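Local coordinates for protein 4-oxalocrotonase tautomerase isozyme (Methylibium petroleiphilum, PDB 4FDX) that belongs to the tautomerase enzymes of the MIF clan, small beta-alpha-beta subunits that here assemble as a hexamer, at residues L45-F50 against M59-A64. Sequence-based numbering, arbitrary orientation.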
ATOM      1  N   LEU B  45      -2.530   3.586 -12.526  1.00 16.80           N
ATOM      2  CA  LEU B  45      -3.073   2.302 -12.858  1.00 18.58           C
ATOM      3  C   LEU B  45      -3.472   2.228 -14.322  1.00 19.08           C
ATOM      4  O   LEU B  45      -4.208   3.029 -14.826  1.00 18.81           O
ATOM      5  CB  LEU B  45      -4.365   2.075 -12.082  1.00 20.59           C
ATOM      6  CG  LEU B  45      -4.222   2.025 -10.552  1.00 22.87           C
ATOM      7  CD1 LEU B  45      -5.585   2.281  -9.906  1.00 26.83           C
ATOM      8  CD2 LEU B  45      -3.573   0.763 -10.110  1.00 27.98           C
ATOM      9  N   GLY B  46      -2.996   1.188 -14.949  1.00 18.61           N
ATOM     10  CA  GLY B  46      -3.466   0.910 -16.314  1.00 21.24           C
ATOM     11  C   GLY B  46      -4.905   0.493 -16.272  1.00 22.87           C
ATOM     12  O   GLY B  46      -5.377  -0.037 -15.251  1.00 18.46           O
ATOM     13  N   VAL B  47      -5.616   0.750 -17.362  1.00 21.46           N
ATOM     14  CA  VAL B  47      -7.055   0.498 -17.426  1.00 24.33           C
ATOM     15  C   VAL B  47      -7.344  -0.994 -17.286  1.00 20.25           C
ATOM     16  O   VAL B  47      -8.469  -1.334 -16.845  1.00 22.54           O
ATOM     17  CB  VAL B  47      -7.800   1.064 -18.679  1.00 29.27           C
ATOM     18  CG1 VAL B  47      -8.116   2.561 -18.515  1.00 30.18           C
ATOM     19  CG2 VAL B  47      -7.067   0.711 -19.946  1.00 27.86           C
ATOM     20  N   GLU B  48      -6.397  -1.894 -17.605  1.00 21.39           N
ATOM     21  CA  GLU B  48      -6.580  -3.265 -17.330  1.00 22.06           C
ATOM     22  C   GLU B  48      -6.344  -3.709 -15.833  1.00 15.38           C
ATOM     23  O   GLU B  48      -6.535  -4.849 -15.438  1.00 18.13           O
ATOM     24  CB  GLU B  48      -5.668  -3.998 -18.332  1.00 32.18           C
ATOM     25  CG  GLU B  48      -4.128  -3.785 -18.179  1.00 31.60           C
ATOM     26  CD  GLU B  48      -3.428  -2.409 -18.411  1.00 26.68           C
ATOM     27  OE1 GLU B  48      -4.003  -1.354 -18.690  1.00 34.40           O
ATOM     28  OE2 GLU B  48      -2.159  -2.419 -18.355  1.00 45.78           O
ATOM     29  N   HIS B  49      -5.958  -2.744 -15.020  1.00 16.16           N
ATOM     30  CA  HIS B  49      -5.493  -2.942 -13.649  1.00 13.69           C
ATOM     31  C   HIS B  49      -6.329  -2.256 -12.613  1.00 14.56           C
ATOM     32  O   HIS B  49      -5.927  -2.150 -11.446  1.00 14.53           O
ATOM     33  CB  HIS B  49      -4.038  -2.499 -13.540  1.00 13.77           C
ATOM     34  CG  HIS B  49      -3.078  -3.423 -14.215  1.00 14.63           C
ATOM     35  ND1 HIS B  49      -1.791  -3.013 -14.497  1.00 18.63           N
ATOM     36  CD2 HIS B  49      -3.240  -4.712 -14.723  1.00 17.84           C
ATOM     37  CE1 HIS B  49      -1.145  -4.077 -15.113  1.00 20.54           C
ATOM     38  NE2 HIS B  49      -2.061  -5.079 -15.297  1.00 22.25           N
ATOM     39  N   PHE B  50      -7.538  -1.832 -12.993  1.00 13.90           N
ATOM     40  CA  PHE B  50      -8.455  -1.281 -12.034  1.00 14.50           C
ATOM     41  C   PHE B  50      -9.840  -1.775 -12.345  1.00 15.15           C
ATOM     42  O   PHE B  50     -10.237  -1.750 -13.520  1.00 16.17           O
ATOM     43  CB  PHE B  50      -8.433   0.273 -12.057  1.00 14.72           C
ATOM     44  CG  PHE B  50      -9.452   0.845 -11.115  1.00 16.66           C
ATOM     45  CD1 PHE B  50      -9.346   0.680  -9.702  1.00 19.17           C
ATOM     46  CD2 PHE B  50     -10.564   1.450 -11.621  1.00 19.90           C
ATOM     47  CE1 PHE B  50     -10.353   1.249  -8.864  1.00 18.90           C
ATOM     48  CE2 PHE B  50     -11.533   2.025 -10.831  1.00 18.12           C
ATOM     49  CZ  PHE B  50     -11.472   1.853  -9.445  1.00 19.20           C
ATOM     50  N   MET B  59     -12.565  -2.669 -19.768  1.00 25.19           N
ATOM     51  CA  MET B  59     -13.752  -3.329 -20.318  1.00 25.70           C
ATOM     52  C   MET B  59     -14.902  -2.358 -20.223  1.00 25.77           C
ATOM     53  O   MET B  59     -15.840  -2.421 -21.075  1.00 32.10           O
ATOM     54  CB  MET B  59     -14.164  -4.592 -19.531  1.00 26.36           C
ATOM     55  CG  MET B  59     -13.111  -5.722 -19.499  1.00 25.53           C
ATOM     56  SD  MET B  59     -13.254  -6.811 -17.970  1.00 29.86           S
ATOM     57  CE  MET B  59     -14.950  -7.438 -18.104  1.00 28.97           C
ATOM     58  N   ARG B  60     -14.895  -1.527 -19.187  1.00 24.67           N
ATOM     59  CA  ARG B  60     -16.046  -0.601 -18.986  1.00 31.42           C
ATOM     60  C   ARG B  60     -16.071   0.475 -20.131  1.00 34.03           C
ATOM     61  O   ARG B  60     -17.145   0.822 -20.651  1.00 37.24           O
ATOM     62  CB  ARG B  60     -16.065  -0.013 -17.558  1.00 30.68           C
ATOM     63  CG  ARG B  60     -16.763  -0.882 -16.496  1.00 44.61           C
ATOM     64  CD  ARG B  60     -16.533  -0.446 -15.027  1.00 56.31           C
ATOM     65  NE  ARG B  60     -15.230   0.229 -14.772  1.00 64.29           N
ATOM     66  CZ  ARG B  60     -15.083   1.451 -14.226  1.00 66.08           C
ATOM     67  NH1 ARG B  60     -16.171   2.138 -13.827  1.00 69.12           N
ATOM     68  NH2 ARG B  60     -13.853   1.987 -14.041  1.00 43.97           N
ATOM     69  N   GLN B  61     -14.877   0.934 -20.533  1.00 35.59           N
ATOM     70  CA  GLN B  61     -14.677   1.871 -21.661  1.00 40.42           C
ATOM     71  C   GLN B  61     -15.062   1.230 -22.978  1.00 43.41           C
ATOM     72  O   GLN B  61     -15.724   1.864 -23.822  1.00 37.84           O
ATOM     73  CB  GLN B  61     -13.191   2.268 -21.777  1.00 45.55           C
ATOM     74  CG  GLN B  61     -12.765   3.324 -20.782  1.00 48.13           C
ATOM     75  CD  GLN B  61     -11.276   3.620 -20.828  1.00 50.90           C
ATOM     76  OE1 GLN B  61     -10.468   2.923 -21.493  1.00 49.63           O
ATOM     77  NE2 GLN B  61     -10.895   4.656 -20.106  1.00 44.61           N
ATOM     78  N   ALA B  62     -14.613  -0.023 -23.152  1.00 39.60           N
ATOM     79  CA  ALA B  62     -14.927  -0.843 -24.321  1.00 47.22           C
ATOM     80  C   ALA B  62     -16.457  -1.011 -24.482  1.00 47.35           C
ATOM     81  O   ALA B  62     -16.979  -0.924 -25.600  1.00 49.41           O
ATOM     82  CB  ALA B  62     -14.223  -2.203 -24.238  1.00 40.26           C
ATOM     83  N   ALA B  63     -17.173  -1.228 -23.377  1.00 46.69           N
ATOM     84  CA  ALA B  63     -18.633  -1.498 -23.443  1.00 45.87           C
ATOM     85  C   ALA B  63     -19.404  -0.203 -23.791  1.00 47.10           C
ATOM     86  O   ALA B  63     -20.490  -0.261 -24.409  1.00 35.89           O
ATOM     87  CB  ALA B  63     -19.154  -2.143 -22.147  1.00 45.99           C
ATOM     88  N   ALA B  64     -18.813   0.953 -23.440  1.00 45.24           N
ATOM     89  CA  ALA B  64     -19.328   2.281 -23.871  1.00 58.12           C
ATOM     90  C   ALA B  64     -18.743   2.801 -25.215  1.00 62.53           C
ATOM     91  O   ALA B  64     -18.861   2.168 -26.288  1.00 58.09           O
ATOM     92  CB  ALA B  64     -19.120   3.316 -22.769  1.00 56.26           C
TER
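V47, in the loop after strand 39-45 of this 4-oxalocrotonase-type beta-alpha-beta subunit, and F50, which opens strand 50-52, meet Q61 and R60 of the C-terminal helix 57-63 at the protein surface. V47 presents one methyl, CG1, to the end of Q61, whose extended chain crosses the valine at about a right angle. The methyl stands off the end of the amide, tilted out of its plane and equidistant from its two polar atoms, 3.8 Å from Q61 OE1 and from Q61 NE2, an apolar touch on a polar group. At the edge of the F50 ring, R60 NH2 sits near the ring plane, 4.0 Å from F50 CE2; ring and guanidinium planes are 73° apart, so the groups do not stack. A bend at chi3 (-29°) carries NH2 into contact with the ring edge. With chi1 at 176° the F50 ring extends away from its own backbone N, bringing the CD2/CE2 edge to the arginine. The turn is closed by H49 N bonding to G46 O at 2.8 Å, while backbone hydrogen bonds between V47 and A58 and between F50 and A57 tie this region to the start of the helix. F50 also pairs in an antiparallel ladder with a strand of a second subunit, and H49 NE2 of this chain hydrogen-bonds K16 NZ of that subunit.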